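Local coordinates for WbbM protein (Klebsiella pneumoniae, PDB 6U4B), which is a trimeric, bifunctional O-antigen polymerase that probably transfers sugars through two glycosyltransferase modules, one of them a magnesium-binding family 8 domain, at residues A[75-83]-A[251-259]; A[365-373]-A[384-395]. One frame throughout, in Å; residues are numbered along the deposited sequence.

Along the chain, interaction 1 is complete before interaction 2 begins, and the two belong to different halves of the polymerase. Residues 75-83 and 251-259 lie in the DUF4422 region, where the short helix 76-79 and the start of helix 82-91 meet the first turns of helix 253-272; the segments are 168 residues apart at their closest ends. Residues 365-373 and 384-395 lie in the family 8 region, at the end of strand 360-366 and the short helical turns beyond it. The contact centres are 32 Å apart and their nearest atoms about 16 Å, so neither touches the other. Interaction 1 borders a second subunit; interaction 2 is internal to its chain, on the magnesium-binding half.

Interaction 1 of 2, residues A[75-83]-A[251-259]; sequences KNPFYCELT and KRVIGHIAE
The start of helix 253-272 in the DUF4422 region, with Arg252 at its N-cap position, packs against the type II' beta turn Tyr79-Leu82 between helices 76-79 and 82-91. Phe78 O reaches into the first turn and accepts from Gly255 N at 3.2 Å, the donor lying in the carbonyl plane. The Phe78 ring, its CG anti to the carbonyl carbon (chi1 -38°), has Lys251 O at its edge, near its plane; Phe78 CA makes a CA-H...O contact with that oxygen at 3.3 Å, and the lysine's CB and CG run along CD1 and CE1. Ile254 turns CG2 onto the Tyr79 ring, 3.5 Å from the centroid and 6° off the normal, a CH-pi contact. The phenol OH hydrogen-bonds to Glu238. Cys80, leaving the helix with positive phi, accepts at SG from Arg252 NE at 3.3 Å, close to the guanidinium plane. Within its own segment, His256 CE1 lies over one face of the guanidinium group. Leu82 CD1 touches Ala258 CB at 3.6 Å. Phe543 of a second subunit packs on Tyr79 and Ile254. Gly255 N thus finds its acceptor in the other segment, the modest N-H...S bond is consistent with holding the arginine's bent chain, and the apolar side continues into the subunit interface.

Interaction 2 of 2, residues A[365-373]-A[384-395]; sequences FDVNAFTEI and ASTYARLFIPQL
Phe370 and Phe391 lie face toward face in the glycosyltransferase family 8 domain, a family with the Rossmann-like GT-A fold, where the chain leaves strand 360-366 and returns through short helical turns. Their planes are only 12° from parallel, but the rings have slid in opposite directions and barely overlap, with centroids 4.6 Å apart. Each ring instead covers the other's CB: Phe391 CB stands 3.5 Å from the Phe370 centroid, and Phe370 CB makes the reciprocal CH-pi contact. Leu395 crosses Phe370 at about a right angle, its CD2 meeting the ring edge near the plane (3.7 Å from CZ), while CD1 rests over one face of Phe365. With CG anti to the leucine's own N (chi1 -177°), the branch is carried toward both rings. Val367 directs CG2, anti to its backbone N, onto Ala388 CB at 3.7 Å. Asp366 closes an Asx turn through Asn368 N, and its OD2 also accepts from Asn368 ND2. From the returning segment, Arg389 forms salt bridges with Asp506 and the magnesium ligand Asp406. Ala384 packs closely against the 3-10 segment 367-371, its CB 3.2 Å from Val367 O and 3.7 Å from Thr371 CG2.

Interaction 1 of 2, residues A[75-83]-A[251-259]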
ATOM      1  N   LYS A  75       7.402  24.080 -26.564  1.00 41.33           N
ATOM      2  CA  LYS A  75       8.217  24.269 -27.759  1.00 42.45           C
ATOM      3  C   LYS A  75       9.355  25.269 -27.554  1.00 41.69           C
ATOM      4  O   LYS A  75      10.049  25.600 -28.524  1.00 39.62           O
ATOM      5  CB  LYS A  75       7.345  24.729 -28.931  1.00 44.38           C
ATOM      6  CG  LYS A  75       6.171  23.817 -29.273  1.00 40.90           C
ATOM      7  CD  LYS A  75       5.644  24.165 -30.658  1.00 45.22           C
ATOM      8  CE  LYS A  75       4.165  23.871 -30.815  1.00 51.59           C
ATOM      9  NZ  LYS A  75       3.682  24.316 -32.163  1.00 48.98           N
ATOM     10  N   ASN A  76       9.558  25.747 -26.326  1.00 35.65           N
ATOM     11  CA  ASN A  76      10.619  26.717 -26.063  1.00 35.17           C
ATOM     12  C   ASN A  76      12.014  26.255 -26.481  1.00 35.61           C
ATOM     13  O   ASN A  76      12.807  27.113 -26.905  1.00 38.19           O
ATOM     14  CB  ASN A  76      10.605  27.094 -24.576  1.00 37.02           C
ATOM     15  CG  ASN A  76      11.644  28.150 -24.229  1.00 40.48           C
ATOM     16  OD1 ASN A  76      11.437  29.344 -24.458  1.00 38.36           O
ATOM     17  ND2 ASN A  76      12.766  27.711 -23.669  1.00 34.39           N
ATOM     18  N   PRO A  77      12.391  24.974 -26.376  1.00 41.02           N
ATOM     19  CA  PRO A  77      13.703  24.566 -26.908  1.00 39.70           C
ATOM     20  C   PRO A  77      13.887  24.872 -28.383  1.00 44.28           C
ATOM     21  O   PRO A  77      15.031  24.925 -28.849  1.00 40.19           O
ATOM     22  CB  PRO A  77      13.731  23.054 -26.650  1.00 39.77           C
ATOM     23  CG  PRO A  77      12.872  22.874 -25.460  1.00 42.67           C
ATOM     24  CD  PRO A  77      11.767  23.883 -25.601  1.00 42.73           C
ATOM     25  N   PHE A  78      12.805  25.075 -29.128  1.00 32.09           N
ATOM     26  CA  PHE A  78      12.864  25.295 -30.568  1.00 38.00           C
ATOM     27  C   PHE A  78      12.390  26.678 -30.977  1.00 37.79           C
ATOM     28  O   PHE A  78      12.955  27.269 -31.897  1.00 37.55           O
ATOM     29  CB  PHE A  78      12.024  24.226 -31.292  1.00 44.08           C
ATOM     30  CG  PHE A  78      12.110  22.861 -30.660  1.00 43.55           C
ATOM     31  CD1 PHE A  78      13.077  21.954 -31.064  1.00 46.01           C
ATOM     32  CD2 PHE A  78      11.232  22.491 -29.653  1.00 40.03           C
ATOM     33  CE1 PHE A  78      13.164  20.702 -30.479  1.00 47.07           C
ATOM     34  CE2 PHE A  78      11.315  21.242 -29.062  1.00 40.49           C
ATOM     35  CZ  PHE A  78      12.281  20.347 -29.477  1.00 43.83           C
ATOM     36  N   TYR A  79      11.371  27.216 -30.310  1.00 35.81           N
ATOM     37  CA  TYR A  79      10.861  28.542 -30.627  1.00 38.64           C
ATOM     38  C   TYR A  79      11.569  29.655 -29.868  1.00 40.26           C
ATOM     39  O   TYR A  79      11.450  30.821 -30.262  1.00 39.92           O
ATOM     40  CB  TYR A  79       9.358  28.610 -30.333  1.00 36.58           C
ATOM     41  CG  TYR A  79       8.486  28.056 -31.435  1.00 42.07           C
ATOM     42  CD1 TYR A  79       8.489  26.697 -31.740  1.00 43.45           C
ATOM     43  CD2 TYR A  79       7.648  28.890 -32.165  1.00 41.60           C
ATOM     44  CE1 TYR A  79       7.687  26.187 -32.748  1.00 42.28           C
ATOM     45  CE2 TYR A  79       6.841  28.390 -33.172  1.00 41.57           C
ATOM     46  CZ  TYR A  79       6.865  27.037 -33.458  1.00 42.91           C
ATOM     47  OH  TYR A  79       6.066  26.537 -34.459  1.00 42.48           O
ATOM     48  N   CYS A  80      12.288  29.328 -28.799  1.00 38.35           N
ATOM     49  CA  CYS A  80      12.998  30.305 -27.954  1.00 40.38           C
ATOM     50  C   CYS A  80      11.966  31.320 -27.455  1.00 36.89           C
ATOM     51  O   CYS A  80      10.849  30.926 -27.085  1.00 37.04           O
ATOM     52  CB  CYS A  80      14.171  30.897 -28.712  1.00 53.15           C
ATOM     53  SG  CYS A  80      15.574  29.775 -28.892  1.00 64.47           S
ATOM     54  N   GLU A  81      12.291  32.618 -27.452  1.00 32.21           N
ATOM     55  CA  GLU A  81      11.402  33.634 -26.899  1.00 37.96           C
ATOM     56  C   GLU A  81      10.100  33.797 -27.671  1.00 38.26           C
ATOM     57  O   GLU A  81       9.244  34.574 -27.234  1.00 37.64           O
ATOM     58  CB  GLU A  81      12.114  34.985 -26.839  1.00 46.62           C
ATOM     59  CG  GLU A  81      12.936  35.201 -25.590  1.00 54.53           C
ATOM     60  CD  GLU A  81      14.420  35.056 -25.830  1.00 63.12           C
ATOM     61  OE1 GLU A  81      14.810  34.214 -26.666  1.00 67.91           O
ATOM     62  OE2 GLU A  81      15.194  35.794 -25.186  1.00 65.21           O
ATOM     63  N   LEU A  82       9.928  33.106 -28.801  1.00 35.79           N
ATOM     64  CA  LEU A  82       8.639  33.141 -29.487  1.00 39.29           C
ATOM     65  C   LEU A  82       7.517  32.603 -28.606  1.00 38.74           C
ATOM     66  O   LEU A  82       6.356  32.991 -28.779  1.00 39.41           O
ATOM     67  CB  LEU A  82       8.715  32.354 -30.791  1.00 41.47           C
ATOM     68  CG  LEU A  82       9.481  33.015 -31.935  1.00 44.13           C
ATOM     69  CD1 LEU A  82       9.593  32.077 -33.119  1.00 49.06           C
ATOM     70  CD2 LEU A  82       8.804  34.316 -32.341  1.00 42.79           C
ATOM     71  N   THR A  83       7.843  31.723 -27.652  1.00 34.73           N
ATOM     72  CA  THR A  83       6.835  31.223 -26.721  1.00 36.64           C
ATOM     73  C   THR A  83       6.282  32.339 -25.845  1.00 39.46           C
ATOM     74  O   THR A  83       5.099  32.313 -25.487  1.00 43.83           O
ATOM     75  CB  THR A  83       7.419  30.101 -25.855  1.00 38.66           C
ATOM     76  OG1 THR A  83       8.492  30.614 -25.056  1.00 47.33           O
ATOM     77  CG2 THR A  83       7.954  28.986 -26.729  1.00 35.06           C
ATOM     78  N   LYS A 251      18.580  23.066 -32.753  1.00 45.29           N
ATOM     79  CA  LYS A 251      17.157  22.894 -32.479  1.00 44.30           C
ATOM     80  C   LYS A 251      16.407  24.219 -32.412  1.00 41.07           C
ATOM     81  O   LYS A 251      15.187  24.234 -32.609  1.00 42.50           O
ATOM     82  CB  LYS A 251      16.961  22.123 -31.172  1.00 47.46           C
ATOM     83  CG  LYS A 251      17.104  20.615 -31.307  1.00 55.08           C
ATOM     84  CD  LYS A 251      17.635  19.996 -30.021  1.00 59.80           C
ATOM     85  CE  LYS A 251      16.680  18.973 -29.446  1.00 64.43           C
ATOM     86  NZ  LYS A 251      17.286  18.295 -28.267  1.00 68.55           N
ATOM     87  N   ARG A 252      17.099  25.325 -32.143  1.00 42.39           N
ATOM     88  CA  ARG A 252      16.505  26.651 -32.152  1.00 45.60           C
ATOM     89  C   ARG A 252      16.221  27.169 -33.574  1.00 40.33           C
ATOM     90  O   ARG A 252      16.113  28.390 -33.753  1.00 41.27           O
ATOM     91  CB  ARG A 252      17.418  27.626 -31.401  1.00 51.00           C
ATOM     92  CG  ARG A 252      17.775  27.174 -29.992  1.00 57.34           C
ATOM     93  CD  ARG A 252      19.041  27.853 -29.503  1.00 64.03           C
ATOM     94  NE  ARG A 252      18.850  29.283 -29.292  1.00 70.87           N
ATOM     95  CZ  ARG A 252      19.805  30.189 -29.471  1.00 75.11           C
ATOM     96  NH1 ARG A 252      19.557  31.474 -29.254  1.00 74.67           N
ATOM     97  NH2 ARG A 252      21.006  29.805 -29.882  1.00 75.81           N
ATOM     98  N   VAL A 253      16.080  26.265 -34.551  1.00 41.49           N
ATOM     99  CA  VAL A 253      15.917  26.659 -35.947  1.00 40.14           C
ATOM    100  C   VAL A 253      14.716  27.578 -36.121  1.00 40.21           C
ATOM    101  O   VAL A 253      14.766  28.548 -36.888  1.00 41.10           O
ATOM    102  CB  VAL A 253      15.802  25.406 -36.830  1.00 44.53           C
ATOM    103  CG1 VAL A 253      14.812  24.437 -36.233  1.00 44.45           C
ATOM    104  CG2 VAL A 253      15.380  25.783 -38.254  1.00 39.69           C
ATOM    105  N   ILE A 254      13.627  27.301 -35.399  1.00 38.35           N
ATOM    106  CA  ILE A 254      12.416  28.108 -35.531  1.00 37.88           C
ATOM    107  C   ILE A 254      12.689  29.545 -35.106  1.00 42.03           C
ATOM    108  O   ILE A 254      12.345  30.498 -35.813  1.00 39.19           O
ATOM    109  CB  ILE A 254      11.270  27.489 -34.714  1.00 36.97           C
ATOM    110  CG1 ILE A 254      11.085  26.016 -35.083  1.00 41.82           C
ATOM    111  CG2 ILE A 254       9.975  28.261 -34.944  1.00 34.01           C
ATOM    112  CD1 ILE A 254      10.545  25.797 -36.480  1.00 38.78           C
ATOM    113  N   GLY A 255      13.312  29.718 -33.937  1.00 39.69           N
ATOM    114  CA  GLY A 255      13.628  31.059 -33.471  1.00 42.56           C
ATOM    115  C   GLY A 255      14.592  31.783 -34.389  1.00 42.48           C
ATOM    116  O   GLY A 255      14.441  32.980 -34.644  1.00 41.49           O
ATOM    117  N   HIS A 256      15.597  31.066 -34.900  1.00 44.07           N
ATOM    118  CA  HIS A 256      16.548  31.673 -35.825  1.00 46.63           C
ATOM    119  C   HIS A 256      15.860  32.123 -37.107  1.00 47.01           C
ATOM    120  O   HIS A 256      16.154  33.205 -37.631  1.00 49.79           O
ATOM    121  CB  HIS A 256      17.675  30.689 -36.136  1.00 50.81           C
ATOM    122  CG  HIS A 256      18.510  30.332 -34.946  1.00 58.60           C
ATOM    123  ND1 HIS A 256      18.818  31.239 -33.955  1.00 59.65           N
ATOM    124  CD2 HIS A 256      19.101  29.167 -34.588  1.00 58.68           C
ATOM    125  CE1 HIS A 256      19.566  30.650 -33.039  1.00 60.31           C
ATOM    126  NE2 HIS A 256      19.752  29.392 -33.400  1.00 61.70           N
ATOM    127  N   ILE A 257      14.934  31.312 -37.622  1.00 43.40           N
ATOM    128  CA  ILE A 257      14.243  31.662 -38.859  1.00 46.86           C
ATOM    129  C   ILE A 257      13.345  32.874 -38.643  1.00 45.83           C
ATOM    130  O   ILE A 257      13.246  33.757 -39.503  1.00 40.41           O
ATOM    131  CB  ILE A 257      13.459  30.446 -39.388  1.00 40.05           C
ATOM    132  CG1 ILE A 257      14.425  29.423 -39.990  1.00 39.11           C
ATOM    133  CG2 ILE A 257      12.421  30.872 -40.414  1.00 40.34           C
ATOM    134  CD1 ILE A 257      13.753  28.172 -40.523  1.00 39.70           C
ATOM    135  N   ALA A 258      12.693  32.949 -37.479  1.00 41.15           N
ATOM    136  CA  ALA A 258      11.824  34.077 -37.168  1.00 38.68           C
ATOM    137  C   ALA A 258      12.575  35.401 -37.140  1.00 40.02           C
ATOM    138  O   ALA A 258      11.956  36.451 -37.354  1.00 43.54           O
ATOM    139  CB  ALA A 258      11.128  33.849 -35.825  1.00 36.43           C
ATOM    140  N   GLU A 259      13.882  35.382 -36.864  1.00 37.19           N
ATOM    141  CA  GLU A 259      14.656  36.619 -36.919  1.00 43.59           C
ATOM    142  C   GLU A 259      14.707  37.170 -38.338  1.00 39.01           C
ATOM    143  O   GLU A 259      14.703  38.391 -38.544  1.00 37.98           O
ATOM    144  CB  GLU A 259      16.070  36.380 -36.396  1.00 45.91           C
ATOM    145  CG  GLU A 259      16.162  36.086 -34.914  1.00 55.38           C
ATOM    146  CD  GLU A 259      17.600  35.948 -34.453  1.00 61.11           C
ATOM    147  OE1 GLU A 259      17.872  35.079 -33.598  1.00 63.69           O
ATOM    148  OE2 GLU A 259      18.460  36.698 -34.960  1.00 63.61           O
TER

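Interaction 2 of 2, residues A[365-373]-A[384-395]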
ATOM      1  N   PHE A 365      12.409  25.710  -5.815  1.00 42.10           N
ATOM      2  CA  PHE A 365      13.206  26.893  -6.106  1.00 44.45           C
ATOM      3  C   PHE A 365      14.676  26.519  -6.027  1.00 41.49           C
ATOM      4  O   PHE A 365      15.104  25.872  -5.065  1.00 43.17           O
ATOM      5  CB  PHE A 365      12.893  28.036  -5.134  1.00 43.31           C
ATOM      6  CG  PHE A 365      13.646  29.303  -5.433  1.00 43.81           C
ATOM      7  CD1 PHE A 365      13.238  30.137  -6.464  1.00 42.45           C
ATOM      8  CD2 PHE A 365      14.762  29.654  -4.694  1.00 42.99           C
ATOM      9  CE1 PHE A 365      13.930  31.304  -6.750  1.00 45.91           C
ATOM     10  CE2 PHE A 365      15.462  30.823  -4.974  1.00 45.54           C
ATOM     11  CZ  PHE A 365      15.043  31.647  -6.003  1.00 42.12           C
ATOM     12  N   ASP A 366      15.440  26.908  -7.045  1.00 37.87           N
ATOM     13  CA  ASP A 366      16.877  26.658  -7.061  1.00 42.50           C
ATOM     14  C   ASP A 366      17.546  27.405  -5.913  1.00 47.80           C
ATOM     15  O   ASP A 366      17.664  28.635  -5.950  1.00 45.16           O
ATOM     16  CB  ASP A 366      17.479  27.078  -8.404  1.00 43.24           C
ATOM     17  CG  ASP A 366      18.940  26.676  -8.547  1.00 48.08           C
ATOM     18  OD1 ASP A 366      19.489  26.831  -9.658  1.00 48.99           O
ATOM     19  OD2 ASP A 366      19.538  26.187  -7.565  1.00 44.67           O
ATOM     20  N   VAL A 367      17.995  26.667  -4.894  1.00 45.99           N
ATOM     21  CA  VAL A 367      18.600  27.289  -3.723  1.00 47.28           C
ATOM     22  C   VAL A 367      19.861  28.063  -4.084  1.00 50.19           C
ATOM     23  O   VAL A 367      20.227  29.012  -3.383  1.00 48.53           O
ATOM     24  CB  VAL A 367      18.887  26.218  -2.647  1.00 43.04           C
ATOM     25  CG1 VAL A 367      20.096  25.374  -3.032  1.00 41.87           C
ATOM     26  CG2 VAL A 367      19.073  26.858  -1.273  1.00 43.42           C
ATOM     27  N   ASN A 368      20.522  27.700  -5.187  1.00 45.56           N
ATOM     28  CA  ASN A 368      21.800  28.303  -5.542  1.00 53.10           C
ATOM     29  C   ASN A 368      21.675  29.754  -5.987  1.00 53.68           C
ATOM     30  O   ASN A 368      22.699  30.437  -6.096  1.00 52.85           O
ATOM     31  CB  ASN A 368      22.473  27.472  -6.633  1.00 58.14           C
ATOM     32  CG  ASN A 368      22.780  26.059  -6.171  1.00 61.60           C
ATOM     33  OD1 ASN A 368      23.669  25.849  -5.345  1.00 60.94           O
ATOM     34  ND2 ASN A 368      22.041  25.086  -6.693  1.00 56.89           N
ATOM     35  N   ALA A 369      20.458  30.245  -6.229  1.00 49.75           N
ATOM     36  CA  ALA A 369      20.276  31.662  -6.517  1.00 50.96           C
ATOM     37  C   ALA A 369      20.634  32.537  -5.322  1.00 53.41           C
ATOM     38  O   ALA A 369      20.835  33.744  -5.492  1.00 47.86           O
ATOM     39  CB  ALA A 369      18.834  31.934  -6.943  1.00 45.36           C
ATOM     40  N   PHE A 370      20.718  31.954  -4.123  1.00 51.29           N
ATOM     41  CA  PHE A 370      21.018  32.726  -2.923  1.00 48.74           C
ATOM     42  C   PHE A 370      22.433  33.289  -2.920  1.00 51.86           C
ATOM     43  O   PHE A 370      22.707  34.226  -2.166  1.00 55.70           O
ATOM     44  CB  PHE A 370      20.805  31.865  -1.677  1.00 45.63           C
ATOM     45  CG  PHE A 370      19.364  31.537  -1.403  1.00 48.66           C
ATOM     46  CD1 PHE A 370      18.349  32.324  -1.920  1.00 47.40           C
ATOM     47  CD2 PHE A 370      19.026  30.442  -0.622  1.00 55.56           C
ATOM     48  CE1 PHE A 370      17.025  32.027  -1.669  1.00 49.14           C
ATOM     49  CE2 PHE A 370      17.700  30.137  -0.365  1.00 57.32           C
ATOM     50  CZ  PHE A 370      16.698  30.930  -0.890  1.00 55.43           C
ATOM     51  N   THR A 371      23.337  32.746  -3.739  1.00 53.80           N
ATOM     52  CA  THR A 371      24.704  33.251  -3.767  1.00 59.95           C
ATOM     53  C   THR A 371      24.824  34.599  -4.464  1.00 58.16           C
ATOM     54  O   THR A 371      25.917  35.177  -4.471  1.00 62.35           O
ATOM     55  CB  THR A 371      25.633  32.246  -4.451  1.00 61.77           C
ATOM     56  OG1 THR A 371      25.243  32.085  -5.821  1.00 65.48           O
ATOM     57  CG2 THR A 371      25.570  30.899  -3.746  1.00 57.11           C
ATOM     58  N   GLU A 372      23.738  35.115  -5.039  1.00 54.58           N
ATOM     59  CA  GLU A 372      23.778  36.350  -5.814  1.00 68.48           C
ATOM     60  C   GLU A 372      22.536  37.194  -5.557  1.00 71.46           C
ATOM     61  O   GLU A 372      21.945  37.757  -6.483  1.00 73.13           O
ATOM     62  CB  GLU A 372      23.933  36.056  -7.306  1.00 73.62           C
ATOM     63  CG  GLU A 372      23.080  34.892  -7.795  1.00 74.59           C
ATOM     64  CD  GLU A 372      23.300  34.592  -9.263  1.00 81.19           C
ATOM     65  OE1 GLU A 372      22.308  34.568 -10.022  1.00 83.52           O
ATOM     66  OE2 GLU A 372      24.468  34.389  -9.656  1.00 84.38           O
ATOM     67  N   ILE A 373      22.128  37.301  -4.295  1.00 74.17           N
ATOM     68  CA  ILE A 373      21.018  38.178  -3.934  1.00 81.98           C
ATOM     69  C   ILE A 373      21.444  39.634  -4.098  1.00 89.58           C
ATOM     70  O   ILE A 373      20.759  40.425  -4.746  1.00 94.42           O
ATOM     71  CB  ILE A 373      20.526  37.914  -2.501  1.00 82.59           C
ATOM     72  CG1 ILE A 373      20.107  36.452  -2.335  1.00 76.18           C
ATOM     73  CG2 ILE A 373      19.353  38.828  -2.171  1.00 84.09           C
ATOM     74  CD1 ILE A 373      18.831  36.104  -3.061  1.00 72.51           C
ATOM     75  N   ALA A 384      25.118  27.891  -0.779  1.00 54.26           N
ATOM     76  CA  ALA A 384      23.747  28.376  -0.662  1.00 52.82           C
ATOM     77  C   ALA A 384      22.877  27.386   0.104  1.00 49.75           C
ATOM     78  O   ALA A 384      21.982  27.787   0.859  1.00 48.62           O
ATOM     79  CB  ALA A 384      23.164  28.645  -2.049  1.00 52.40           C
ATOM     80  N   SER A 385      23.128  26.088  -0.069  1.00 50.81           N
ATOM     81  CA  SER A 385      22.337  25.086   0.638  1.00 54.94           C
ATOM     82  C   SER A 385      22.716  25.021   2.114  1.00 48.46           C
ATOM     83  O   SER A 385      21.843  24.863   2.975  1.00 44.93           O
ATOM     84  CB  SER A 385      22.505  23.720  -0.026  1.00 58.75           C
ATOM     85  OG  SER A 385      23.875  23.397  -0.186  1.00 66.53           O
ATOM     86  N   THR A 386      24.009  25.144   2.425  1.00 51.44           N
ATOM     87  CA  THR A 386      24.442  25.103   3.820  1.00 56.49           C
ATOM     88  C   THR A 386      23.810  26.231   4.629  1.00 53.67           C
ATOM     89  O   THR A 386      23.469  26.047   5.803  1.00 54.75           O
ATOM     90  CB  THR A 386      25.969  25.176   3.903  1.00 57.41           C
ATOM     91  OG1 THR A 386      26.542  24.040   3.245  1.00 57.65           O
ATOM     92  CG2 THR A 386      26.434  25.199   5.357  1.00 53.86           C
ATOM     93  N   TYR A 387      23.627  27.399   4.011  1.00 46.33           N
ATOM     94  CA  TYR A 387      23.104  28.573   4.698  1.00 46.89           C
ATOM     95  C   TYR A 387      21.714  28.966   4.208  1.00 44.40           C
ATOM     96  O   TYR A 387      21.314  30.125   4.355  1.00 45.90           O
ATOM     97  CB  TYR A 387      24.079  29.742   4.544  1.00 46.09           C
ATOM     98  CG  TYR A 387      25.424  29.479   5.180  1.00 49.09           C
ATOM     99  CD1 TYR A 387      26.471  28.936   4.445  1.00 49.03           C
ATOM    100  CD2 TYR A 387      25.640  29.760   6.522  1.00 39.29           C
ATOM    101  CE1 TYR A 387      27.699  28.689   5.031  1.00 52.59           C
ATOM    102  CE2 TYR A 387      26.859  29.513   7.113  1.00 40.68           C
ATOM    103  CZ  TYR A 387      27.885  28.981   6.367  1.00 53.38           C
ATOM    104  OH  TYR A 387      29.100  28.741   6.966  1.00 56.63           O
ATOM    105  N   ALA A 388      20.964  28.011   3.647  1.00 39.99           N
ATOM    106  CA  ALA A 388      19.674  28.322   3.036  1.00 38.77           C
ATOM    107  C   ALA A 388      18.716  28.970   4.028  1.00 38.83           C
ATOM    108  O   ALA A 388      17.954  29.873   3.661  1.00 39.36           O
ATOM    109  CB  ALA A 388      19.056  27.050   2.453  1.00 39.19           C
ATOM    110  N   ARG A 389      18.737  28.524   5.288  1.00 37.29           N
ATOM    111  CA  ARG A 389      17.812  29.054   6.286  1.00 39.99           C
ATOM    112  C   ARG A 389      17.952  30.563   6.452  1.00 42.76           C
ATOM    113  O   ARG A 389      16.960  31.252   6.723  1.00 39.92           O
ATOM    114  CB  ARG A 389      18.029  28.351   7.627  1.00 42.25           C
ATOM    115  CG  ARG A 389      17.449  26.942   7.703  1.00 39.94           C
ATOM    116  CD  ARG A 389      17.696  26.332   9.074  1.00 38.67           C
ATOM    117  NE  ARG A 389      19.096  25.971   9.265  1.00 41.92           N
ATOM    118  CZ  ARG A 389      19.518  24.763   9.625  1.00 43.27           C
ATOM    119  NH1 ARG A 389      18.646  23.790   9.858  1.00 41.15           N
ATOM    120  NH2 ARG A 389      20.816  24.532   9.770  1.00 32.60           N
ATOM    121  N   LEU A 390      19.167  31.096   6.294  1.00 44.48           N
ATOM    122  CA  LEU A 390      19.381  32.530   6.456  1.00 42.61           C
ATOM    123  C   LEU A 390      18.625  33.354   5.424  1.00 45.78           C
ATOM    124  O   LEU A 390      18.336  34.528   5.678  1.00 46.74           O
ATOM    125  CB  LEU A 390      20.872  32.857   6.365  1.00 40.35           C
ATOM    126  CG  LEU A 390      21.807  32.147   7.340  1.00 45.87           C
ATOM    127  CD1 LEU A 390      23.233  32.645   7.152  1.00 47.78           C
ATOM    128  CD2 LEU A 390      21.346  32.355   8.772  1.00 43.84           C
ATOM    129  N   PHE A 391      18.298  32.775   4.275  1.00 48.56           N
ATOM    130  CA  PHE A 391      17.661  33.510   3.191  1.00 46.24           C
ATOM    131  C   PHE A 391      16.144  33.407   3.212  1.00 42.07           C
ATOM    132  O   PHE A 391      15.489  33.961   2.322  1.00 43.01           O
ATOM    133  CB  PHE A 391      18.205  33.021   1.845  1.00 43.32           C
ATOM    134  CG  PHE A 391      19.678  33.258   1.676  1.00 48.20           C
ATOM    135  CD1 PHE A 391      20.596  32.294   2.062  1.00 46.74           C
ATOM    136  CD2 PHE A 391      20.146  34.454   1.157  1.00 51.06           C
ATOM    137  CE1 PHE A 391      21.952  32.515   1.921  1.00 49.13           C
ATOM    138  CE2 PHE A 391      21.506  34.683   1.013  1.00 52.15           C
ATOM    139  CZ  PHE A 391      22.410  33.711   1.395  1.00 53.93           C
ATOM    140  N   ILE A 392      15.578  32.718   4.210  1.00 36.78           N
ATOM    141  CA  ILE A 392      14.119  32.596   4.286  1.00 37.42           C
ATOM    142  C   ILE A 392      13.426  33.946   4.417  1.00 41.19           C
ATOM    143  O   ILE A 392      12.440  34.173   3.699  1.00 43.75           O
ATOM    144  CB  ILE A 392      13.732  31.608   5.397  1.00 41.56           C
ATOM    145  CG1 ILE A 392      14.003  30.176   4.928  1.00 46.22           C
ATOM    146  CG2 ILE A 392      12.272  31.785   5.794  1.00 36.46           C
ATOM    147  CD1 ILE A 392      13.998  29.144   6.038  1.00 48.47           C
ATOM    148  N   PRO A 393      13.862  34.879   5.267  1.00 44.35           N
ATOM    149  CA  PRO A 393      13.166  36.178   5.330  1.00 44.88           C
ATOM    150  C   PRO A 393      13.215  36.977   4.036  1.00 46.32           C
ATOM    151  O   PRO A 393      12.390  37.882   3.858  1.00 46.42           O
ATOM    152  CB  PRO A 393      13.887  36.915   6.470  1.00 44.82           C
ATOM    153  CG  PRO A 393      15.196  36.226   6.606  1.00 44.15           C
ATOM    154  CD  PRO A 393      14.922  34.794   6.288  1.00 40.04           C
ATOM    155  N   GLN A 394      14.143  36.680   3.125  1.00 45.78           N
ATOM    156  CA  GLN A 394      14.205  37.417   1.867  1.00 43.39           C
ATOM    157  C   GLN A 394      13.344  36.773   0.783  1.00 43.88           C
ATOM    158  O   GLN A 394      12.505  37.444   0.175  1.00 43.75           O
ATOM    159  CB  GLN A 394      15.656  37.534   1.390  1.00 44.27           C
ATOM    160  CG  GLN A 394      15.849  38.449   0.182  1.00 59.65           C
ATOM    161  CD  GLN A 394      15.662  39.925   0.514  1.00 72.71           C
ATOM    162  OE1 GLN A 394      15.450  40.295   1.669  1.00 80.94           O
ATOM    163  NE2 GLN A 394      15.746  40.774  -0.505  1.00 75.18           N
ATOM    164  N   LEU A 395      13.534  35.475   0.535  1.00 44.45           N
ATOM    165  CA  LEU A 395      12.766  34.803  -0.508  1.00 43.55           C
ATOM    166  C   LEU A 395      11.281  34.757  -0.165  1.00 44.76           C
ATOM    167  O   LEU A 395      10.427  34.897  -1.050  1.00 43.01           O
ATOM    168  CB  LEU A 395      13.308  33.392  -0.729  1.00 42.29           C
ATOM    169  CG  LEU A 395      12.653  32.589  -1.854  1.00 44.09           C
ATOM    170  CD1 LEU A 395      12.917  33.253  -3.201  1.00 46.36           C
ATOM    171  CD2 LEU A 395      13.138  31.146  -1.851  1.00 43.30           C
TER